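Local coordinates for endoglucanase (Clostridium thermocellum, PDB 2C24), which recognises beta-glucan chains, xyloglucan among them, through this family 30 carbohydrate-binding module, one part of a larger cellulosomal enzyme that probably degrades cellulose, at residues 37-42 against 60-65; 94-99 against 182-187; 98-103 against 139-144; 107-112 against 167-172; 123-128 against 154-159. One frame throughout, in Å; residues are numbered along the deposited sequence.

Contact 1: residues 37-42 against 60-65; sequences ELETIG and RLNVQT
Glu39 reaches over to Arg60 with its chain extended, CG anti to the backbone N (chi1 -173°), and lays its carboxylate at the edge of the guanidinium with the two planes only 22° apart. The salt bridge is tight in distance, Glu39 OE2 to Arg60 NH1 2.7 Å, although both N-H...O bonds from NH1 to the carboxylate are weak. Against the amide of Asn62 the same carboxylate stands almost perpendicular; that amide turns its ND2 to the carbonyl of Phe176. Arg60 has a second acidic partner in Asp48, bound through NE. This cluster forms where the 37-42 loop meets strand 56-63 of the beta-sandwich, attached by a single bridge between Leu38 and Val63. Two backbone bonds flank it, Glu39 N to Asn62 O at 2.8 Å and Gln64 N to Glu37 O at 2.7 Å. Water 1 extends the seam, donating to Glu39 O and Arg60 O and accepting from Asn62 N. On the buried side, Leu38 CD1 meets Leu61 CD1 at 3.7 Å.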
# COMPACT_ATOMS: atom_id res chain seq x y z
N GLU A 37 -3.59 11.83 -13.66
CA GLU A 37 -4.11 10.54 -14.13
C GLU A 37 -4.70 9.73 -12.98
O GLU A 37 -5.72 9.05 -13.14
CB GLU A 37 -3.02 9.70 -14.81
CG GLU A 37 -1.98 10.47 -15.59
CD GLU A 37 -0.82 10.95 -14.73
OE1 GLU A 37 0.20 10.23 -14.63
OE2 GLU A 37 -0.94 12.05 -14.16
N LEU A 38 -4.04 9.79 -11.82
CA LEU A 38 -4.51 9.10 -10.62
C LEU A 38 -5.69 9.85 -10.00
O LEU A 38 -5.60 11.05 -9.74
CB LEU A 38 -3.38 8.96 -9.60
CG LEU A 38 -3.67 8.25 -8.27
CD1 LEU A 38 -3.95 6.77 -8.49
CD2 LEU A 38 -2.51 8.44 -7.30
N GLU A 39 -6.77 9.12 -9.75
CA GLU A 39 -7.94 9.67 -9.08
C GLU A 39 -7.69 9.86 -7.58
O GLU A 39 -7.41 8.90 -6.86
CB GLU A 39 -9.16 8.77 -9.28
CG GLU A 39 -10.44 9.39 -8.75
CD GLU A 39 -11.56 8.38 -8.59
OE1 GLU A 39 -11.33 7.18 -8.84
OE2 GLU A 39 -12.67 8.80 -8.21
N THR A 40 -7.81 11.10 -7.13
CA THR A 40 -7.66 11.44 -5.72
C THR A 40 -8.70 12.47 -5.32
O THR A 40 -9.23 13.20 -6.16
CB THR A 40 -6.27 12.06 -5.41
OG1 THR A 40 -6.13 13.30 -6.12
CG2 THR A 40 -5.14 11.11 -5.81
N ILE A 41 -8.97 12.52 -4.01
CA ILE A 41 -9.79 13.56 -3.40
C ILE A 41 -9.11 14.00 -2.10
O ILE A 41 -8.78 13.18 -1.25
CB ILE A 41 -11.26 13.09 -3.20
CG1 ILE A 41 -12.11 14.21 -2.57
CG2 ILE A 41 -11.33 11.77 -2.42
CD1 ILE A 41 -13.60 13.91 -2.54
N GLY A 42 -8.88 15.31 -1.97
CA GLY A 42 -8.09 15.86 -0.87
C GLY A 42 -6.69 15.26 -0.82
O GLY A 42 -6.17 14.97 0.26
N ARG A 60 -10.29 2.84 -3.33
CA ARG A 60 -10.18 2.80 -4.78
C ARG A 60 -8.86 3.37 -5.30
O ARG A 60 -8.61 4.58 -5.21
CB ARG A 60 -11.37 3.55 -5.40
CG ARG A 60 -11.57 3.39 -6.91
CD ARG A 60 -12.50 4.49 -7.44
NE ARG A 60 -13.73 4.56 -6.65
CZ ARG A 60 -14.39 5.68 -6.36
NH1 ARG A 60 -13.96 6.86 -6.79
NH2 ARG A 60 -15.50 5.61 -5.63
N LEU A 61 -8.02 2.49 -5.84
CA LEU A 61 -6.83 2.91 -6.59
C LEU A 61 -7.17 2.88 -8.08
O LEU A 61 -7.32 1.81 -8.67
CB LEU A 61 -5.64 2.00 -6.28
CG LEU A 61 -4.31 2.27 -7.01
CD1 LEU A 61 -3.74 3.63 -6.62
CD2 LEU A 61 -3.29 1.16 -6.75
N ASN A 62 -7.28 4.07 -8.68
CA ASN A 62 -7.75 4.22 -10.05
C ASN A 62 -6.92 5.23 -10.85
O ASN A 62 -7.06 6.44 -10.66
CB ASN A 62 -9.24 4.60 -10.05
CG ASN A 62 -9.80 4.91 -11.44
OD1 ASN A 62 -10.74 5.70 -11.58
ND2 ASN A 62 -9.25 4.28 -12.48
N VAL A 63 -6.05 4.72 -11.72
CA VAL A 63 -5.39 5.56 -12.72
C VAL A 63 -6.28 5.60 -13.97
O VAL A 63 -6.68 4.55 -14.50
CB VAL A 63 -3.92 5.14 -13.00
CG1 VAL A 63 -3.83 3.68 -13.34
CG2 VAL A 63 -3.30 5.98 -14.11
N GLN A 64 -6.58 6.81 -14.43
CA GLN A 64 -7.67 7.05 -15.38
C GLN A 64 -7.23 7.11 -16.84
O GLN A 64 -7.99 6.73 -17.73
CB GLN A 64 -8.42 8.33 -15.00
CG GLN A 64 -9.13 8.26 -13.64
CD GLN A 64 -9.36 9.63 -13.01
OE1 GLN A 64 -8.42 10.41 -12.82
NE2 GLN A 64 -10.60 9.92 -12.65
N THR A 65 -6.01 7.59 -17.07
CA THR A 65 -5.43 7.65 -18.42
C THR A 65 -3.97 7.18 -18.44
O THR A 65 -3.42 6.79 -17.40
CB THR A 65 -5.56 9.06 -19.06
OG1 THR A 65 -5.06 10.06 -18.17
CG2 THR A 65 -7.02 9.38 -19.40
O HOH W 1 -7.64 6.25 -7.03

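Contact 2: residues 94-99 against 182-187; sequences YLEFDI and DIKITS
Glu96 and Lys184 form a hydrogen-bonded pair in the antiparallel ladder that joins strands 94-101 and 176-186, inside one sheet of the beta-sandwich. The Glu96 side chain starts beside the lysine, its CB 3.8 Å from Lys184 NZ. Its CG, placed anti to the carbonyl carbon (chi1 -59°), comes up to Thr186 OG1, and CD follows at 3.4 Å from that same oxygen. At the tip, Glu96 OE1 is placed 2.4 Å from Thr186 OG1, which would be the donor; so short a distance leaves the exact position of the carboxylate in doubt. The two side chains cross at about a right angle. Lys184, its chain bent at the last torsion, turns NZ back to Asp182 OD1 in a salt bridge of 3.2 Å, approaching from above the carboxylate plane; Asp182 OD2 is held by Gln20. The other face is apolar and buried: Leu95 and Phe97 pack on Ile185 and Ile183, and Phe112 of the facing sheet covers Leu95 and Ile185. Here Leu95 CD1 touches Ile185 CD1 at 3.6 Å.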
# COMPACT_ATOMS: atom_id res chain seq x y z
N TYR A 94 2.91 -10.36 8.17
CA TYR A 94 2.44 -10.19 6.80
C TYR A 94 1.84 -8.80 6.58
O TYR A 94 1.47 -8.10 7.53
CB TYR A 94 1.38 -11.24 6.45
CG TYR A 94 1.83 -12.67 6.56
CD1 TYR A 94 1.76 -13.36 7.78
CD2 TYR A 94 2.32 -13.36 5.45
CE1 TYR A 94 2.17 -14.68 7.89
CE2 TYR A 94 2.73 -14.69 5.55
CZ TYR A 94 2.66 -15.34 6.77
OH TYR A 94 3.06 -16.66 6.89
N LEU A 95 1.75 -8.41 5.31
CA LEU A 95 0.85 -7.34 4.88
C LEU A 95 -0.35 -8.02 4.24
O LEU A 95 -0.23 -8.67 3.20
CB LEU A 95 1.53 -6.39 3.89
CG LEU A 95 0.66 -5.44 3.06
CD1 LEU A 95 0.01 -4.35 3.91
CD2 LEU A 95 1.46 -4.83 1.92
N GLU A 96 -1.50 -7.87 4.88
CA GLU A 96 -2.71 -8.54 4.44
C GLU A 96 -3.75 -7.55 3.96
O GLU A 96 -3.89 -6.46 4.53
CB GLU A 96 -3.28 -9.41 5.56
CG GLU A 96 -2.32 -10.48 6.06
CD GLU A 96 -2.97 -11.46 7.03
OE1 GLU A 96 -2.44 -11.63 8.14
OE2 GLU A 96 -4.02 -12.05 6.68
N PHE A 97 -4.46 -7.94 2.91
CA PHE A 97 -5.54 -7.15 2.33
C PHE A 97 -6.29 -8.02 1.32
O PHE A 97 -5.76 -9.03 0.85
CB PHE A 97 -5.01 -5.89 1.64
CG PHE A 97 -4.00 -6.16 0.54
CD1 PHE A 97 -4.41 -6.27 -0.79
CD2 PHE A 97 -2.65 -6.28 0.83
CE1 PHE A 97 -3.50 -6.51 -1.80
CE2 PHE A 97 -1.72 -6.53 -0.17
CZ PHE A 97 -2.15 -6.64 -1.49
N ASP A 98 -7.52 -7.62 1.01
CA ASP A 98 -8.29 -8.24 -0.06
C ASP A 98 -8.27 -7.28 -1.24
O ASP A 98 -8.19 -6.07 -1.04
CB ASP A 98 -9.72 -8.54 0.41
CG ASP A 98 -9.76 -9.43 1.65
OD1 ASP A 98 -10.01 -8.92 2.76
OD2 ASP A 98 -9.53 -10.64 1.52
N ILE A 99 -8.33 -7.82 -2.45
CA ILE A 99 -8.21 -7.02 -3.67
C ILE A 99 -9.01 -7.61 -4.84
O ILE A 99 -9.10 -8.83 -4.99
CB ILE A 99 -6.71 -6.82 -4.11
CG1 ILE A 99 -6.60 -5.78 -5.24
CG2 ILE A 99 -6.05 -8.16 -4.49
CD1 ILE A 99 -5.18 -5.42 -5.64
N ASP A 182 -9.76 -4.07 3.98
CA ASP A 182 -9.12 -4.51 5.23
C ASP A 182 -7.59 -4.59 5.13
O ASP A 182 -7.00 -5.66 5.30
CB ASP A 182 -9.72 -5.86 5.68
CG ASP A 182 -9.45 -6.17 7.15
OD1 ASP A 182 -9.53 -7.36 7.53
OD2 ASP A 182 -9.15 -5.24 7.93
N ILE A 183 -6.95 -3.46 4.84
CA ILE A 183 -5.49 -3.42 4.74
C ILE A 183 -4.90 -3.34 6.15
O ILE A 183 -5.24 -2.44 6.92
CB ILE A 183 -4.98 -2.27 3.83
CG1 ILE A 183 -5.74 -2.25 2.50
CG2 ILE A 183 -3.47 -2.43 3.58
CD1 ILE A 183 -5.51 -0.99 1.68
N LYS A 184 -4.02 -4.29 6.46
CA LYS A 184 -3.49 -4.43 7.81
C LYS A 184 -2.11 -5.11 7.82
O LYS A 184 -1.78 -5.87 6.91
CB LYS A 184 -4.47 -5.22 8.70
CG LYS A 184 -4.83 -6.62 8.18
CD LYS A 184 -5.95 -7.25 9.00
CE LYS A 184 -6.22 -8.70 8.61
NZ LYS A 184 -6.70 -8.87 7.20
N ILE A 185 -1.32 -4.79 8.85
CA ILE A 185 -0.08 -5.49 9.14
C ILE A 185 -0.34 -6.43 10.32
O ILE A 185 -0.74 -5.99 11.40
CB ILE A 185 1.08 -4.52 9.52
CG1 ILE A 185 1.34 -3.48 8.42
CG2 ILE A 185 2.35 -5.30 9.89
CD1 ILE A 185 1.69 -4.06 7.06
N THR A 186 -0.11 -7.73 10.11
CA THR A 186 -0.34 -8.73 11.14
C THR A 186 0.94 -9.50 11.45
O THR A 186 1.87 -9.51 10.65
CB THR A 186 -1.43 -9.75 10.72
OG1 THR A 186 -0.94 -10.54 9.63
CG2 THR A 186 -2.72 -9.04 10.29
N SER A 187 0.98 -10.13 12.63
CA SER A 187 2.04 -11.08 12.96
C SER A 187 1.52 -12.16 13.90
O SER A 187 1.07 -11.86 15.01
CB SER A 187 3.25 -10.37 13.58
OG SER A 187 4.32 -11.29 13.76

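Contact 3: residues 98-103 against 139-144; sequences DIKGKE and TDWQHV
Lys100 lays its aliphatic chain over one face of the Trp141 indole, CD 3.6 Å from the centroid of the five-membered ring and only 19° off its normal. CG between the backbone N and the carbonyl carbon (chi1 86°), with the next two torsions extended, carries the chain along the ring in this CH-pi contact. The six-membered ring edge meets strand 94-101, Trp141 CE3 lying 3.4 Å from Ile99 N, while Tyr53 stacks on the tryptophan as well. Asp98, itself buried, brings OD2 to 3.1 Å of His143 CD2 at the ring edge. On the buried face, Ile99 CG2 meets Val144 CG1 at 3.7 Å. Ile99 N to Gln142 O and Gln142 N to Ile99 O, both 3.1 Å, form a hydrogen-bonded pair of the antiparallel ladder. Toward solvent the packing thins out: the Thr139 side chain meets the Glu103 backbone mainly through CG2. Aromatic clusters on an outward sheet face often line the glucan site in beta-sandwich carbohydrate-binding modules; such a role for Trp141 is possible but not established.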
# COMPACT_ATOMS: atom_id res chain seq x y z
N ASP A 98 -7.52 -7.62 1.01
CA ASP A 98 -8.29 -8.24 -0.06
C ASP A 98 -8.27 -7.28 -1.24
O ASP A 98 -8.19 -6.07 -1.04
CB ASP A 98 -9.72 -8.54 0.41
CG ASP A 98 -9.76 -9.43 1.65
OD1 ASP A 98 -10.01 -8.92 2.76
OD2 ASP A 98 -9.53 -10.64 1.52
N ILE A 99 -8.33 -7.82 -2.45
CA ILE A 99 -8.21 -7.02 -3.67
C ILE A 99 -9.01 -7.61 -4.84
O ILE A 99 -9.10 -8.83 -4.99
CB ILE A 99 -6.71 -6.82 -4.11
CG1 ILE A 99 -6.60 -5.78 -5.24
CG2 ILE A 99 -6.05 -8.16 -4.49
CD1 ILE A 99 -5.18 -5.42 -5.64
N LYS A 100 -9.60 -6.73 -5.64
CA LYS A 100 -10.16 -7.11 -6.93
C LYS A 100 -9.98 -5.99 -7.95
O LYS A 100 -9.90 -4.82 -7.59
CB LYS A 100 -11.63 -7.56 -6.80
CG LYS A 100 -12.70 -6.47 -6.86
CD LYS A 100 -14.09 -7.13 -6.75
CE LYS A 100 -15.22 -6.12 -6.83
NZ LYS A 100 -15.56 -5.77 -8.24
N GLY A 101 -9.89 -6.37 -9.22
CA GLY A 101 -9.66 -5.42 -10.30
C GLY A 101 -10.90 -5.20 -11.12
O GLY A 101 -11.90 -5.90 -10.94
N LYS A 102 -10.85 -4.23 -12.03
CA LYS A 102 -11.98 -3.93 -12.90
C LYS A 102 -12.05 -4.92 -14.07
O LYS A 102 -13.10 -5.07 -14.69
CB LYS A 102 -11.88 -2.49 -13.42
CG LYS A 102 -13.20 -1.93 -13.95
CD LYS A 102 -13.11 -0.44 -14.31
CE LYS A 102 -12.25 -0.20 -15.54
NZ LYS A 102 -12.29 1.23 -15.96
N GLU A 103 -10.93 -5.58 -14.35
CA GLU A 103 -10.85 -6.54 -15.46
C GLU A 103 -9.86 -7.69 -15.22
O GLU A 103 -10.04 -8.79 -15.76
CB GLU A 103 -10.55 -5.84 -16.79
CG GLU A 103 -9.32 -4.95 -16.80
CD GLU A 103 -9.41 -3.87 -17.87
OE1 GLU A 103 -10.39 -3.09 -17.85
OE2 GLU A 103 -8.50 -3.80 -18.73
N THR A 139 -11.34 -10.29 -11.34
CA THR A 139 -12.55 -9.51 -11.04
C THR A 139 -13.26 -10.03 -9.78
O THR A 139 -14.29 -9.49 -9.37
CB THR A 139 -13.53 -9.47 -12.22
OG1 THR A 139 -13.83 -10.81 -12.64
CG2 THR A 139 -12.93 -8.70 -13.39
N ASP A 140 -12.69 -11.06 -9.17
CA ASP A 140 -13.17 -11.60 -7.89
C ASP A 140 -12.24 -11.21 -6.75
O ASP A 140 -11.04 -11.02 -6.95
CB ASP A 140 -13.30 -13.13 -7.96
CG ASP A 140 -14.51 -13.58 -8.76
OD1 ASP A 140 -15.62 -13.06 -8.52
OD2 ASP A 140 -14.35 -14.47 -9.63
N TRP A 141 -12.80 -11.10 -5.55
CA TRP A 141 -12.01 -10.80 -4.36
C TRP A 141 -11.05 -11.95 -4.04
O TRP A 141 -11.43 -13.12 -4.06
CB TRP A 141 -12.92 -10.52 -3.17
CG TRP A 141 -13.60 -9.19 -3.23
CD1 TRP A 141 -14.89 -8.94 -3.61
CD2 TRP A 141 -13.03 -7.91 -2.91
NE1 TRP A 141 -15.16 -7.59 -3.54
CE2 TRP A 141 -14.03 -6.94 -3.11
CE3 TRP A 141 -11.76 -7.50 -2.47
CZ2 TRP A 141 -13.81 -5.57 -2.89
CZ3 TRP A 141 -11.54 -6.14 -2.25
CH2 TRP A 141 -12.56 -5.19 -2.47
N GLN A 142 -9.80 -11.59 -3.75
CA GLN A 142 -8.80 -12.56 -3.32
C GLN A 142 -8.06 -11.99 -2.12
O GLN A 142 -7.71 -10.81 -2.12
CB GLN A 142 -7.81 -12.87 -4.44
CG GLN A 142 -8.42 -13.56 -5.65
CD GLN A 142 -7.39 -14.25 -6.54
OE1 GLN A 142 -6.18 -14.11 -6.34
NE2 GLN A 142 -7.87 -15.01 -7.52
N HIS A 143 -7.84 -12.82 -1.11
CA HIS A 143 -7.05 -12.42 0.03
C HIS A 143 -5.58 -12.71 -0.23
O HIS A 143 -5.20 -13.87 -0.44
CB HIS A 143 -7.52 -13.11 1.31
CG HIS A 143 -6.86 -12.59 2.55
ND1 HIS A 143 -5.72 -13.16 3.08
CD2 HIS A 143 -7.17 -11.55 3.36
CE1 HIS A 143 -5.36 -12.49 4.16
NE2 HIS A 143 -6.23 -11.51 4.35
N VAL A 144 -4.76 -11.67 -0.21
CA VAL A 144 -3.33 -11.83 -0.43
C VAL A 144 -2.53 -11.45 0.81
O VAL A 144 -2.88 -10.51 1.52
CB VAL A 144 -2.83 -11.10 -1.74
CG1 VAL A 144 -3.85 -10.09 -2.23
CG2 VAL A 144 -1.44 -10.48 -1.56

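Contact 4: residues 107-112 against 167-172; sequences DFVIGF and VFSKRY
A chi1 of 48° sets CG of Phe108 between its backbone N and carbonyl carbon, whereas -50° in Phe168 places CG anti to the carbonyl carbon, and the two benzyl groups come to lie side by side, pointing the same way. They meet in the buried core between the sheets of the beta-sandwich, where strands 109-114 and 163-169 run antiparallel. The Phe108 edge is directed toward the Phe168 face in an offset edge-to-face pair, centroids 5.7 Å apart and planes at 72°. Ile110 lies at the edge of the Phe168 ring, its CD1 3.6 Å from CE2, and Phe180 of the facing sheet stacks on Phe168. Backbone bonds pair Val109 with Ser169 and Gly111 with Val167, while on the outer face Ser169 OG rests 3.4 Å from Val109 CB. Beyond Ser169 the regular pairing gives way to water: water 2 accepts from Arg171 N and lies 2.8 Å from Asp107 O, to which it can donate. Asp107 OD2, also bound by Ser132 OG, sits near the edge of the Tyr172 ring, 3.6 Å from CE1. Water 3 donates to Asp107 OD2 at 2.5 Å and is hydrogen-bonded to Tyr172 OH at 2.8 Å.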
# COMPACT_ATOMS: atom_id res chain seq x y z
N ASP A 107 -1.33 -4.47 -12.34
CA ASP A 107 -0.03 -4.52 -11.73
C ASP A 107 0.52 -3.14 -11.42
O ASP A 107 0.38 -2.21 -12.22
CB ASP A 107 0.96 -5.29 -12.61
CG ASP A 107 2.14 -5.82 -11.84
OD1 ASP A 107 2.11 -5.81 -10.59
OD2 ASP A 107 3.11 -6.28 -12.48
N PHE A 108 1.15 -3.04 -10.26
CA PHE A 108 1.75 -1.80 -9.80
C PHE A 108 2.78 -2.12 -8.73
O PHE A 108 2.81 -3.24 -8.19
CB PHE A 108 0.69 -0.81 -9.27
CG PHE A 108 -0.31 -1.43 -8.33
CD1 PHE A 108 -0.05 -1.48 -6.96
CD2 PHE A 108 -1.51 -1.95 -8.80
CE1 PHE A 108 -0.97 -2.05 -6.08
CE2 PHE A 108 -2.43 -2.52 -7.94
CZ PHE A 108 -2.16 -2.57 -6.57
N VAL A 109 3.63 -1.14 -8.44
CA VAL A 109 4.63 -1.26 -7.40
C VAL A 109 3.92 -1.12 -6.05
O VAL A 109 3.00 -0.31 -5.90
CB VAL A 109 5.75 -0.19 -7.58
CG1 VAL A 109 6.81 -0.34 -6.53
CG2 VAL A 109 6.38 -0.31 -8.97
N ILE A 110 4.32 -1.94 -5.09
CA ILE A 110 3.73 -1.95 -3.75
C ILE A 110 4.83 -2.17 -2.71
O ILE A 110 5.72 -2.99 -2.90
CB ILE A 110 2.61 -3.04 -3.63
CG1 ILE A 110 1.91 -2.94 -2.27
CG2 ILE A 110 3.17 -4.46 -3.89
CD1 ILE A 110 0.63 -3.77 -2.15
N GLY A 111 4.76 -1.42 -1.61
CA GLY A 111 5.78 -1.53 -0.57
C GLY A 111 5.61 -0.56 0.58
O GLY A 111 4.50 -0.14 0.91
N PHE A 112 6.74 -0.22 1.21
CA PHE A 112 6.74 0.61 2.41
C PHE A 112 7.79 1.71 2.33
O PHE A 112 8.78 1.60 1.60
CB PHE A 112 6.99 -0.23 3.66
CG PHE A 112 5.93 -1.25 3.92
CD1 PHE A 112 4.79 -0.92 4.65
CD2 PHE A 112 6.06 -2.55 3.44
CE1 PHE A 112 3.79 -1.86 4.89
CE2 PHE A 112 5.07 -3.50 3.67
CZ PHE A 112 3.94 -3.16 4.40
N VAL A 167 2.97 2.10 0.43
CA VAL A 167 3.17 2.80 -0.84
C VAL A 167 2.62 2.00 -2.02
O VAL A 167 2.89 0.80 -2.13
CB VAL A 167 4.69 3.10 -1.10
CG1 VAL A 167 4.88 4.02 -2.31
CG2 VAL A 167 5.34 3.72 0.12
N PHE A 168 1.84 2.65 -2.88
CA PHE A 168 1.57 2.15 -4.22
C PHE A 168 2.19 3.13 -5.22
O PHE A 168 2.10 4.34 -5.04
CB PHE A 168 0.06 2.04 -4.51
CG PHE A 168 -0.73 1.32 -3.44
CD1 PHE A 168 -1.93 1.86 -2.97
CD2 PHE A 168 -0.30 0.11 -2.91
CE1 PHE A 168 -2.68 1.21 -2.00
CE2 PHE A 168 -1.04 -0.55 -1.93
CZ PHE A 168 -2.23 0.00 -1.47
N SER A 169 2.84 2.61 -6.27
CA SER A 169 3.30 3.47 -7.38
C SER A 169 3.31 2.80 -8.76
O SER A 169 3.11 1.59 -8.88
CB SER A 169 4.66 4.14 -7.07
OG SER A 169 5.72 3.22 -7.09
N LYS A 170 3.51 3.61 -9.79
CA LYS A 170 3.48 3.18 -11.19
C LYS A 170 4.49 2.07 -11.51
O LYS A 170 5.67 2.17 -11.18
CB LYS A 170 3.72 4.39 -12.10
CG LYS A 170 3.89 4.10 -13.58
CD LYS A 170 4.44 5.32 -14.30
CE LYS A 170 4.43 5.16 -15.81
NZ LYS A 170 5.51 4.26 -16.31
N ARG A 171 4.00 1.01 -12.15
CA ARG A 171 4.86 -0.01 -12.75
C ARG A 171 4.79 0.12 -14.27
O ARG A 171 5.83 0.21 -14.94
CB ARG A 171 4.45 -1.42 -12.30
CG ARG A 171 5.28 -2.56 -12.88
CD ARG A 171 6.78 -2.36 -12.63
NE ARG A 171 7.61 -3.31 -13.37
CZ ARG A 171 8.00 -3.15 -14.64
NH1 ARG A 171 7.63 -2.08 -15.34
NH2 ARG A 171 8.76 -4.07 -15.21
N TYR A 172 3.57 0.14 -14.79
CA TYR A 172 3.32 0.37 -16.21
C TYR A 172 2.48 1.63 -16.42
O TYR A 172 1.86 2.13 -15.47
CB TYR A 172 2.62 -0.85 -16.84
CG TYR A 172 3.34 -2.16 -16.59
CD1 TYR A 172 2.83 -3.09 -15.68
CD2 TYR A 172 4.54 -2.45 -17.24
CE1 TYR A 172 3.49 -4.30 -15.45
CE2 TYR A 172 5.21 -3.65 -17.00
CZ TYR A 172 4.68 -4.57 -16.11
OH TYR A 172 5.35 -5.75 -15.87
O HOH W 2 1.34 0.34 -12.71
O HOH W 3 5.52 -6.45 -13.13

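Contact 5: residues 123-128 against 154-159; sequences LEIDVT and INNGFD
The extended backbone of Ile125 to Val127 lies against an irregular loop that bends through an inverse gamma turn centred on Asn155; side chains carry most of the contact, and the two backbones form no ladder. Val127 and Phe158 meet at about a right angle: CG2 of the valine sits over the centre of the ring, 3.6 Å from the centroid and 6° off the normal, a nearly ideal CH-pi contact. Phe158 projects with CG anti to the backbone N (chi1 -176°), which also brings the ring edge to Ile125 O, 3.3 Å from CD1. Val127 CG1 packs between CB of Phe158 at 3.7 Å and CB of Ile154 at 4.0 Å. Ile125 splits likewise: CG2 faces the Asn156 side chain, and CD1 touches Asn156 O at 3.5 Å. Gly157, with positive phi, turns the chain beside that methyl. The contact lies at an outer strand of the five-stranded sheet; strand 109-114, paired with 126-130, puts Phe112 and Asp114 beside Phe158, and Met152 of the preceding loop packs on the same residue.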
# COMPACT_ATOMS: atom_id res chain seq x y z
N LEU A 123 16.60 10.37 3.75
CA LEU A 123 15.71 10.64 4.87
C LEU A 123 14.52 9.67 4.87
O LEU A 123 14.05 9.26 5.93
CB LEU A 123 15.21 12.10 4.84
CG LEU A 123 15.98 13.24 5.53
CD1 LEU A 123 17.49 13.04 5.57
CD2 LEU A 123 15.63 14.58 4.89
N GLU A 124 14.07 9.30 3.68
CA GLU A 124 13.01 8.30 3.49
C GLU A 124 13.44 7.29 2.44
O GLU A 124 13.75 7.66 1.30
CB GLU A 124 11.69 8.96 3.05
CG GLU A 124 11.19 10.12 3.93
CD GLU A 124 10.07 10.92 3.25
OE1 GLU A 124 9.01 11.10 3.87
OE2 GLU A 124 10.25 11.36 2.09
N ILE A 125 13.46 6.01 2.81
CA ILE A 125 13.80 4.93 1.89
C ILE A 125 12.59 4.02 1.67
O ILE A 125 11.86 3.71 2.61
CB ILE A 125 15.05 4.13 2.38
CG1 ILE A 125 16.32 4.93 2.09
CG2 ILE A 125 15.15 2.75 1.72
CD1 ILE A 125 17.51 4.54 2.95
N ASP A 126 12.39 3.62 0.41
CA ASP A 126 11.34 2.68 0.04
C ASP A 126 11.87 1.27 -0.16
O ASP A 126 12.96 1.07 -0.69
CB ASP A 126 10.62 3.14 -1.24
CG ASP A 126 9.88 4.45 -1.06
OD1 ASP A 126 9.43 5.03 -2.07
OD2 ASP A 126 9.74 4.92 0.08
N VAL A 127 11.09 0.28 0.29
CA VAL A 127 11.32 -1.11 -0.09
C VAL A 127 10.06 -1.60 -0.80
O VAL A 127 8.96 -1.55 -0.25
CB VAL A 127 11.71 -2.02 1.10
CG1 VAL A 127 13.15 -1.75 1.52
CG2 VAL A 127 10.76 -1.87 2.29
N THR A 128 10.23 -2.02 -2.05
CA THR A 128 9.08 -2.28 -2.91
C THR A 128 9.20 -3.56 -3.73
O THR A 128 10.29 -4.09 -3.97
CB THR A 128 8.83 -1.11 -3.89
OG1 THR A 128 10.04 -0.77 -4.56
CG2 THR A 128 8.29 0.13 -3.15
N ILE A 154 15.72 -6.09 2.82
CA ILE A 154 16.56 -5.53 1.75
C ILE A 154 17.67 -4.64 2.32
O ILE A 154 17.40 -3.78 3.16
CB ILE A 154 15.69 -4.75 0.71
CG1 ILE A 154 14.76 -5.71 -0.05
CG2 ILE A 154 16.55 -3.96 -0.27
CD1 ILE A 154 13.59 -5.05 -0.78
N ASN A 155 18.92 -4.87 1.90
CA ASN A 155 20.10 -4.12 2.39
C ASN A 155 20.16 -2.66 1.89
O ASN A 155 21.17 -2.21 1.34
CB ASN A 155 21.42 -4.88 2.12
CG ASN A 155 21.70 -5.11 0.62
OD1 ASN A 155 21.01 -4.59 -0.26
ND2 ASN A 155 22.73 -5.90 0.34
N ASN A 156 19.07 -1.94 2.13
CA ASN A 156 18.83 -0.63 1.55
C ASN A 156 19.16 0.50 2.51
O ASN A 156 19.30 1.66 2.10
CB ASN A 156 17.33 -0.53 1.20
CG ASN A 156 17.09 0.13 -0.14
OD1 ASN A 156 15.95 0.17 -0.62
ND2 ASN A 156 18.15 0.64 -0.76
N GLY A 157 19.28 0.16 3.79
CA GLY A 157 19.30 1.15 4.85
C GLY A 157 17.91 1.34 5.45
O GLY A 157 17.77 2.02 6.47
N PHE A 158 16.90 0.75 4.81
CA PHE A 158 15.52 0.77 5.32
C PHE A 158 15.43 0.31 6.78
O PHE A 158 16.02 -0.71 7.15
CB PHE A 158 14.60 -0.10 4.44
CG PHE A 158 13.15 -0.07 4.85
CD1 PHE A 158 12.29 0.92 4.34
CD2 PHE A 158 12.63 -1.02 5.72
CE1 PHE A 158 10.95 0.95 4.71
CE2 PHE A 158 11.28 -1.00 6.09
CZ PHE A 158 10.44 -0.01 5.59
N ASP A 159 14.69 1.07 7.58
CA ASP A 159 14.56 0.83 9.01
C ASP A 159 13.12 0.44 9.38
O ASP A 159 12.23 1.30 9.42
CB ASP A 159 15.00 2.07 9.79
CG ASP A 159 15.07 1.85 11.29
OD1 ASP A 159 14.63 0.78 11.77
OD2 ASP A 159 15.57 2.75 11.99

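Contacts 2 and 3 share strand 94-101, which pairs on one side with 176-186 and on the other with 142-147; contact 1 reaches the same sheet through strand 56-63. Contact 4 belongs to the facing sheet, and contact 5 continues it to the outer strand 126-130. The core lies between: Leu61 packs on Phe108 and Phe168, and Phe97 on Ile110, tying contacts 1 and 2 to contact 4. Chemistry changes with depth. Contact 4 is richest in buried aromatics, contacts 2 and 3 have one apolar and one polar or aromatic outward face, contact 1 adds a salt bridge and a water to a short backbone bridge near the surface, and contact 5 is mainly apolar loop packing.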